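Local coordinates for protein fructose-bisphosphatase (Pyrococcus horikoshii, PDB 1VDW) that probably hydrolyses fructose 1,6-bisphosphate to fructose 6-phosphate and phosphate, as a magnesium-dependent homodimeric enzyme of the inositol monophosphatase superfamily, at residues Tyr113-Glu118 / Glu122-Gly127. Numbering follows the deposited sequence.
Sequences YAFIYE and ERLYEG
A114, I116 and E118 pair with G127, Y125 and R123 in an antiparallel beta hairpin, part of the large mixed sheet of this inositol monophosphatase fold. Each pair makes two backbone hydrogen bonds. R123 N to E118 O is 3.1 Å. E122 and R123 both face E118, a G1 beta bulge where strand 123-128 starts. The same carbonyls also receive CA-H...O contacts, such as F115 CA to Y125 O at 3.0 Å.

Apolar packing differs on the two faces. F115 and L124 meet on the side covered by helix 3-20, with CD1 to CD1 at 3.7 Å. I116 and Y125 touch through their CB atoms on the other side, where I116 also packs on helix 199-211.

Polar side chains meet near the turn and again further along the strands. E118 OE1 accepts from Y125 OH at 2.9 Å and forms a salt bridge with R123 NH1 at 3.0 Å. CG of E118 is anti to the backbone N (chi1 179°), and the extended chain carries the carboxylate beside R123. Y181 OH is hydrogen-bonded to E118 OE2, and R123 NH2 to G95 O of the second subunit. A glutamine in place of E118 would probably leave R123 without its charged mate, close to R184. Away from the turn, Y113 OH donates to the anti lone pair of E126 OE1 at 2.7 Å, with ring and carboxylate planes 86° apart.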
loop_
_atom_site.group_PDB
_atom_site.type_symbol
_atom_site.label_atom_id
_atom_site.label_comp_id
_atom_site.label_asym_id
_atom_site.label_seq_id
_atom_site.Cartn_x
_atom_site.Cartn_y
_atom_site.Cartn_z
ATOM N N TYR A 113 18.278 17.425 -10.272
ATOM C CA TYR A 113 16.917 17.066 -10.646
ATOM C C TYR A 113 16.640 15.615 -10.303
ATOM O O TYR A 113 17.522 14.767 -10.387
ATOM C CB TYR A 113 16.723 17.265 -12.151
ATOM C CG TYR A 113 15.366 16.849 -12.672
ATOM C CD1 TYR A 113 14.227 17.586 -12.367
ATOM C CD2 TYR A 113 15.228 15.724 -13.477
ATOM C CE1 TYR A 113 12.978 17.211 -12.859
ATOM C CE2 TYR A 113 13.991 15.340 -13.972
ATOM C CZ TYR A 113 12.871 16.087 -13.661
ATOM O OH TYR A 113 11.648 15.706 -14.162
ATOM N N ALA A 114 15.402 15.342 -9.917
ATOM C CA ALA A 114 14.989 13.988 -9.612
ATOM C C ALA A 114 13.501 13.873 -9.865
ATOM O O ALA A 114 12.758 14.854 -9.746
ATOM C CB ALA A 114 15.291 13.648 -8.159
ATOM N N PHE A 115 13.064 12.683 -10.253
ATOM C CA PHE A 115 11.644 12.468 -10.454
ATOM C C PHE A 115 11.284 11.055 -10.060
ATOM O O PHE A 115 12.120 10.145 -10.065
ATOM C CB PHE A 115 11.213 12.754 -11.913
ATOM C CG PHE A 115 11.511 11.644 -12.893
ATOM C CD1 PHE A 115 10.642 10.564 -13.036
ATOM C CD2 PHE A 115 12.635 11.707 -13.708
ATOM C CE1 PHE A 115 10.887 9.567 -13.984
ATOM C CE2 PHE A 115 12.885 10.715 -14.656
ATOM C CZ PHE A 115 12.010 9.646 -14.794
ATOM N N ILE A 116 10.033 10.908 -9.657
ATOM C CA ILE A 116 9.470 9.620 -9.301
ATOM C C ILE A 116 8.133 9.584 -10.024
ATOM O O ILE A 116 7.312 10.492 -9.878
ATOM C CB ILE A 116 9.240 9.482 -7.776
ATOM C CG1 ILE A 116 10.590 9.348 -7.067
ATOM C CG2 ILE A 116 8.358 8.257 -7.475
ATOM C CD1 ILE A 116 10.507 9.445 -5.550
ATOM N N TYR A 117 7.933 8.535 -10.817
ATOM C CA TYR A 117 6.704 8.341 -11.580
ATOM C C TYR A 117 5.869 7.247 -10.919
ATOM O O TYR A 117 6.317 6.105 -10.810
ATOM C CB TYR A 117 7.044 7.951 -13.029
ATOM C CG TYR A 117 5.847 7.610 -13.896
ATOM C CD1 TYR A 117 4.701 8.401 -13.877
ATOM C CD2 TYR A 117 5.867 6.501 -14.746
ATOM C CE1 TYR A 117 3.601 8.102 -14.680
ATOM C CE2 TYR A 117 4.767 6.193 -15.556
ATOM C CZ TYR A 117 3.641 6.999 -15.514
ATOM O OH TYR A 117 2.550 6.699 -16.299
ATOM N N GLU A 118 4.666 7.606 -10.474
ATOM C CA GLU A 118 3.755 6.666 -9.814
ATOM C C GLU A 118 2.655 6.465 -10.863
ATOM O O GLU A 118 1.633 7.151 -10.868
ATOM C CB GLU A 118 3.209 7.314 -8.541
ATOM C CG GLU A 118 2.234 6.433 -7.788
ATOM C CD GLU A 118 1.694 7.041 -6.500
ATOM O OE1 GLU A 118 1.843 8.263 -6.271
ATOM O OE2 GLU A 118 1.089 6.277 -5.715
ATOM N N GLU A 122 -1.122 8.119 -12.324
ATOM C CA GLU A 122 -0.599 9.101 -13.275
ATOM C C GLU A 122 0.058 10.297 -12.605
ATOM O O GLU A 122 -0.171 11.441 -12.994
ATOM C CB GLU A 122 -1.736 9.578 -14.183
ATOM C CG GLU A 122 -2.370 8.457 -15.000
ATOM C CD GLU A 122 -3.585 8.905 -15.793
ATOM O OE1 GLU A 122 -3.545 10.001 -16.385
ATOM O OE2 GLU A 122 -4.582 8.151 -15.835
ATOM N N ARG A 123 0.891 10.033 -11.608
ATOM C CA ARG A 123 1.559 11.098 -10.876
ATOM C C ARG A 123 3.038 11.235 -11.155
ATOM O O ARG A 123 3.786 10.254 -11.097
ATOM C CB ARG A 123 1.409 10.890 -9.375
ATOM C CG ARG A 123 0.048 11.129 -8.820
ATOM C CD ARG A 123 0.097 10.740 -7.359
ATOM N NE ARG A 123 -1.205 10.776 -6.724
ATOM C CZ ARG A 123 -1.490 10.180 -5.570
ATOM N NH1 ARG A 123 -0.559 9.487 -4.907
ATOM N NH2 ARG A 123 -2.717 10.277 -5.079
ATOM N N LEU A 124 3.468 12.456 -11.437
ATOM C CA LEU A 124 4.881 12.711 -11.657
ATOM C C LEU A 124 5.380 13.636 -10.558
ATOM O O LEU A 124 4.976 14.800 -10.492
ATOM C CB LEU A 124 5.142 13.362 -13.021
ATOM C CG LEU A 124 6.620 13.703 -13.279
ATOM C CD1 LEU A 124 7.450 12.431 -13.280
ATOM C CD2 LEU A 124 6.774 14.431 -14.611
ATOM N N TYR A 125 6.222 13.104 -9.674
ATOM C CA TYR A 125 6.816 13.890 -8.598
ATOM C C TYR A 125 8.168 14.360 -9.109
ATOM O O TYR A 125 8.925 13.574 -9.688
ATOM C CB TYR A 125 7.067 13.038 -7.351
ATOM C CG TYR A 125 5.845 12.439 -6.704
ATOM C CD1 TYR A 125 5.282 13.019 -5.569
ATOM C CD2 TYR A 125 5.279 11.262 -7.198
ATOM C CE1 TYR A 125 4.182 12.432 -4.935
ATOM C CE2 TYR A 125 4.187 10.673 -6.576
ATOM C CZ TYR A 125 3.648 11.261 -5.449
ATOM O OH TYR A 125 2.573 10.662 -4.825
ATOM N N GLU A 126 8.470 15.634 -8.891
ATOM C CA GLU A 126 9.743 16.185 -9.322
ATOM C C GLU A 126 10.394 16.972 -8.200
ATOM O O GLU A 126 9.723 17.642 -7.416
ATOM C CB GLU A 126 9.555 17.101 -10.534
ATOM C CG GLU A 126 9.025 16.399 -11.765
ATOM C CD GLU A 126 8.798 17.361 -12.911
ATOM O OE1 GLU A 126 9.657 17.431 -13.818
ATOM O OE2 GLU A 126 7.765 18.056 -12.889
ATOM N N GLY A 127 11.714 16.876 -8.132
ATOM C CA GLY A 127 12.465 17.596 -7.128
ATOM C C GLY A 127 13.528 18.403 -7.840
ATOM O O GLY A 127 14.314 17.861 -8.616
#